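Local coordinates for protein putative ribose operon repressor (PDB 3EGC) that probably acts as a LacI-family transcriptional repressor that binds regulatory DNA, with a periplasmic-binding-protein-like domain as in sugar-responsive relatives, at residues A[9-14]-A[37-42]; A[66-71]-A[86-91]. One frame throughout, in Å; residues are numbered along the deposited sequence.

Overall arrangement
Both contacts pair parallel strands of one sheet, in series along the chain, with centres about 11 Å apart. Strands 10-15 and 67-70 are neighbours, so the sheet runs from 40-45 through 10-15 and 67-70 to 90-93. The contacts meet at several points, among them two probable hydrogen bonds, Asn9 N to Asp66 OD1 (2.6 Å) and Val10 O to Asp66 N (2.7 Å). Both are largely buried, with apolar packing. Interaction 1 holds the outermost strand of this chain's sheet, whose Val41 makes backbone hydrogen bonds to the second subunit. Interaction 2 touches no other chain. Interaction 1 adds an amide over a tyrosine ring; interaction 2 adds a leucine at a phenylalanine edge and a proline ring against a backbone carbonyl.

Interaction 1: A[9-14]-A[37-42]; sequences NVVGLI and KGYSVL
Asn9 and Ser40 begin a row of four backbone hydrogen bonds that join 9-14 to 37-42 in parallel register. Ser40 N donates a hydrogen bond to Asn9 O at 2.8 Å, and Val11 N binds Ser40 O at 2.9 Å. Leu42 N then bonds Val11 O, and Leu13 N bonds Leu42 O. Ser40 and Leu42 therefore each use both N and O toward segment 9-14. Two CA-H...O contacts add to them, from Tyr39 CA to Asn9 O and from Val10 CA to Ser40 O.

The polar side-chain contact is that of Asn9 with Tyr39. The amide nitrogen ND2 of Asn9 sits over the centre of the Tyr39 ring, 3.5 Å above its plane. Amide and ring planes are 62° apart. Asn9 has CG beside its own backbone N (chi1 -78°), which swings the amide over the ring. At the far end of the ring, Tyr39 OH is hydrogen-bonded to Glu257.

Apolar contacts lie on both faces of the sheet. Val10 CG1 meets Leu42 CG at 3.8 Å on the face that also carries Ser40. On the other face, Val11 CG2 approaches Tyr39 CD2 at 3.9 Å, and Val11 also packs on helix 241-257. Leu13 CB touches Val41 CG1 at 3.7 Å. At this edge Val41 forms backbone hydrogen bonds with the second subunit, and Leu42 packs on Leu42 of that subunit. Arg63 of the second subunit packs on Asn9 and Val10.

Gly38, with positive phi, is the C-prime residue of a Schellman motif that ends helix 21-36. The chain then enters strand 40-45 beside strand 10-15. Strand 10-15, helix 21-36 and strand 40-45 form a beta-alpha-beta crossover of the periplasmic-binding-protein type of fold found in LacI-family proteins.

Interaction 2: A[66-71]-A[86-91]; sequences DGLILA and KTFPIV
Leu68 and Phe88 meet where strand 67-70 pairs with the start of strand 90-93. These two parallel strands and helix 78-82 form a beta-alpha-beta unit of the periplasmic-binding-protein-like domain. Leu68, Val91 and Phe88 bury the most surface here.

Leu68 takes part through both backbone and side chain. Its N bonds Pro89 O at 3.0 Å, and its O accepts Val91 N at 2.9 Å. The same oxygen receives a CA-H...O contact from Ile90. On the face of the sheet that Leu68 shares with Ile90, Leu68 CG comes to 3.5 Å from Phe88 CE1, at the edge of the ring. Leu68 CD1 lies there too, in the ring plane. Leu68 also packs on Val57 and Phe60 of helix 50-62.

With chi1 at -170° the Phe88 ring extends away from its own backbone N and reaches Leu68 and Gly67. Its CZ lies 3.7 Å from Gly67 CA as well as near Leu68. Beyond the two segments, Phe88 makes an edge-to-face contact with Phe61.

Val91 contributes mainly backbone atoms to this pairing. Its O accepts Leu70 N at 2.9 Å and also a CA-H...O contact from Ile69 CA at 3.2 Å. The side chains of Val91 and Ile69 share the other face of the sheet and pack on helix 241-257. Val91 touches Ala248, Met251 and Leu252, while Ile69 touches Met249.

Pro89 lays its ring against the backbone carbonyl of Asp66, with Pro89 CG 3.2 Å from Asp66 O.

Interaction 1: A[9-14]-A[37-42]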
# COMPACT_ATOMS: atom_id res chain seq x y z
N ASN A 9 13.21 -24.53 -1.59
CA ASN A 9 12.58 -23.67 -0.56
C ASN A 9 12.49 -22.19 -0.90
O ASN A 9 12.52 -21.33 -0.00
CB ASN A 9 13.22 -23.84 0.81
CG ASN A 9 12.77 -25.09 1.52
OD1 ASN A 9 13.53 -26.04 1.63
ND2 ASN A 9 11.51 -25.10 1.99
N VAL A 10 12.34 -21.91 -2.20
CA VAL A 10 12.20 -20.56 -2.70
C VAL A 10 10.98 -20.57 -3.58
O VAL A 10 10.78 -21.43 -4.41
CB VAL A 10 13.39 -20.10 -3.58
CG1 VAL A 10 13.14 -18.62 -4.09
CG2 VAL A 10 14.73 -20.22 -2.81
N VAL A 11 10.13 -19.59 -3.40
CA VAL A 11 8.95 -19.53 -4.23
C VAL A 11 8.98 -18.16 -4.89
O VAL A 11 9.47 -17.23 -4.31
CB VAL A 11 7.74 -19.74 -3.32
CG1 VAL A 11 6.54 -18.98 -3.79
CG2 VAL A 11 7.48 -21.19 -3.14
N GLY A 12 8.40 -18.04 -6.07
CA GLY A 12 8.41 -16.78 -6.81
C GLY A 12 7.08 -16.08 -6.61
O GLY A 12 6.05 -16.73 -6.75
N LEU A 13 7.08 -14.81 -6.19
CA LEU A 13 5.85 -14.03 -6.08
C LEU A 13 5.89 -12.93 -7.12
O LEU A 13 6.84 -12.13 -7.16
CB LEU A 13 5.64 -13.43 -4.70
CG LEU A 13 4.51 -12.41 -4.55
CD1 LEU A 13 3.11 -13.00 -4.88
CD2 LEU A 13 4.48 -11.76 -3.15
N ILE A 14 4.95 -12.97 -8.02
CA ILE A 14 4.94 -12.02 -9.11
C ILE A 14 3.64 -11.29 -9.00
O ILE A 14 2.61 -11.88 -9.01
CB ILE A 14 5.07 -12.71 -10.51
CG1 ILE A 14 6.44 -13.37 -10.62
CG2 ILE A 14 4.80 -11.67 -11.66
CD1 ILE A 14 6.69 -14.22 -11.92
N LYS A 37 6.55 -21.71 7.13
CA LYS A 37 6.93 -23.01 6.61
C LYS A 37 8.36 -23.12 6.15
O LYS A 37 8.69 -24.13 5.56
CB LYS A 37 6.03 -23.40 5.44
CG LYS A 37 4.55 -23.15 5.68
CD LYS A 37 3.93 -24.31 6.38
CE LYS A 37 3.01 -25.10 5.45
NZ LYS A 37 1.68 -24.44 5.14
N GLY A 38 9.20 -22.10 6.40
CA GLY A 38 10.61 -22.16 6.01
C GLY A 38 10.88 -21.99 4.52
O GLY A 38 11.95 -22.44 4.02
N TYR A 39 9.95 -21.36 3.79
CA TYR A 39 10.25 -20.88 2.44
C TYR A 39 10.64 -19.41 2.37
O TYR A 39 10.09 -18.61 3.09
CB TYR A 39 9.03 -21.06 1.50
CG TYR A 39 8.74 -22.48 1.15
CD1 TYR A 39 8.19 -23.34 2.10
CD2 TYR A 39 9.03 -22.99 -0.10
CE1 TYR A 39 7.93 -24.67 1.82
CE2 TYR A 39 8.75 -24.34 -0.41
CZ TYR A 39 8.20 -25.17 0.56
OH TYR A 39 7.90 -26.48 0.28
N SER A 40 11.50 -19.10 1.39
CA SER A 40 11.85 -17.76 1.05
C SER A 40 11.01 -17.27 -0.16
O SER A 40 10.55 -18.07 -0.97
CB SER A 40 13.35 -17.71 0.69
OG SER A 40 14.14 -17.84 1.87
N VAL A 41 10.89 -15.95 -0.27
CA VAL A 41 10.12 -15.33 -1.32
C VAL A 41 10.84 -14.33 -2.19
O VAL A 41 11.24 -13.24 -1.73
CB VAL A 41 8.86 -14.63 -0.75
CG1 VAL A 41 8.03 -13.98 -1.92
CG2 VAL A 41 8.01 -15.68 0.06
N LEU A 42 10.99 -14.68 -3.46
CA LEU A 42 11.57 -13.76 -4.42
C LEU A 42 10.44 -12.87 -4.99
O LEU A 42 9.33 -13.36 -5.34
CB LEU A 42 12.20 -14.56 -5.57
CG LEU A 42 13.63 -15.10 -5.56
CD1 LEU A 42 13.95 -15.87 -6.96
CD2 LEU A 42 14.65 -14.02 -5.19

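Interaction 2: A[66-71]-A[86-91]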
# COMPACT_ATOMS: atom_id res chain seq x y z
N ASP A 66 10.58 -23.18 -6.45
CA ASP A 66 9.80 -24.40 -6.35
C ASP A 66 8.43 -24.25 -7.02
O ASP A 66 7.77 -25.21 -7.38
CB ASP A 66 9.66 -24.80 -4.89
CG ASP A 66 10.98 -25.28 -4.29
OD1 ASP A 66 11.17 -25.22 -3.07
OD2 ASP A 66 11.80 -25.79 -5.03
N GLY A 67 8.00 -23.00 -7.17
CA GLY A 67 6.66 -22.72 -7.66
C GLY A 67 6.45 -21.22 -7.74
O GLY A 67 7.33 -20.48 -7.37
N LEU A 68 5.30 -20.81 -8.23
CA LEU A 68 4.94 -19.38 -8.40
C LEU A 68 3.56 -19.06 -7.87
O LEU A 68 2.58 -19.74 -8.19
CB LEU A 68 4.96 -18.92 -9.88
CG LEU A 68 6.21 -18.94 -10.74
CD1 LEU A 68 6.00 -18.31 -12.14
CD2 LEU A 68 7.38 -18.24 -10.02
N ILE A 69 3.49 -17.97 -7.14
CA ILE A 69 2.27 -17.28 -6.94
C ILE A 69 2.21 -16.08 -7.87
O ILE A 69 3.07 -15.24 -7.87
CB ILE A 69 2.11 -16.80 -5.50
CG1 ILE A 69 2.16 -17.99 -4.54
CG2 ILE A 69 0.82 -15.93 -5.40
CD1 ILE A 69 1.91 -17.60 -3.11
N LEU A 70 1.12 -15.98 -8.63
CA LEU A 70 1.08 -15.00 -9.70
C LEU A 70 -0.19 -14.14 -9.61
O LEU A 70 -1.30 -14.64 -9.71
CB LEU A 70 1.18 -15.74 -11.07
CG LEU A 70 0.90 -14.86 -12.29
CD1 LEU A 70 1.89 -13.68 -12.39
CD2 LEU A 70 0.86 -15.64 -13.66
N ALA A 71 -0.04 -12.86 -9.39
CA ALA A 71 -1.15 -11.93 -9.62
C ALA A 71 -1.08 -11.44 -11.09
O ALA A 71 -0.29 -10.55 -11.43
CB ALA A 71 -1.07 -10.73 -8.67
N LYS A 86 4.83 -29.13 -17.00
CA LYS A 86 3.52 -29.34 -16.43
C LYS A 86 3.61 -29.52 -14.93
O LYS A 86 2.61 -29.42 -14.21
CB LYS A 86 2.89 -30.60 -17.04
CG LYS A 86 1.41 -30.66 -16.87
CD LYS A 86 0.91 -32.01 -17.27
CE LYS A 86 0.65 -32.88 -16.03
NZ LYS A 86 1.89 -33.37 -15.31
N THR A 87 4.80 -29.83 -14.46
CA THR A 87 4.92 -30.18 -13.07
C THR A 87 5.26 -28.94 -12.27
O THR A 87 5.28 -28.98 -11.05
CB THR A 87 6.03 -31.27 -12.83
OG1 THR A 87 7.33 -30.77 -13.16
CG2 THR A 87 5.74 -32.48 -13.63
N PHE A 88 5.56 -27.84 -12.95
CA PHE A 88 5.83 -26.60 -12.25
C PHE A 88 4.53 -25.99 -11.70
O PHE A 88 3.69 -25.57 -12.47
CB PHE A 88 6.57 -25.64 -13.14
CG PHE A 88 7.09 -24.42 -12.42
CD1 PHE A 88 6.51 -23.18 -12.63
CD2 PHE A 88 8.14 -24.52 -11.53
CE1 PHE A 88 6.97 -22.09 -12.01
CE2 PHE A 88 8.62 -23.40 -10.87
CZ PHE A 88 8.02 -22.18 -11.10
N PRO A 89 4.36 -25.98 -10.37
CA PRO A 89 3.15 -25.49 -9.68
C PRO A 89 2.99 -23.98 -9.75
O PRO A 89 3.95 -23.22 -9.48
CB PRO A 89 3.32 -25.97 -8.19
CG PRO A 89 4.77 -26.23 -8.05
CD PRO A 89 5.41 -26.39 -9.42
N ILE A 90 1.77 -23.57 -10.08
CA ILE A 90 1.43 -22.16 -10.15
C ILE A 90 0.09 -21.90 -9.48
O ILE A 90 -0.89 -22.50 -9.83
CB ILE A 90 1.33 -21.67 -11.62
CG1 ILE A 90 2.69 -21.86 -12.35
CG2 ILE A 90 0.80 -20.19 -11.67
CD1 ILE A 90 2.62 -21.58 -13.78
N VAL A 91 0.04 -20.99 -8.52
CA VAL A 91 -1.28 -20.55 -8.14
C VAL A 91 -1.46 -19.08 -8.37
O VAL A 91 -0.57 -18.30 -8.07
CB VAL A 91 -1.74 -21.01 -6.76
CG1 VAL A 91 -0.83 -22.15 -6.15
CG2 VAL A 91 -1.91 -19.90 -5.90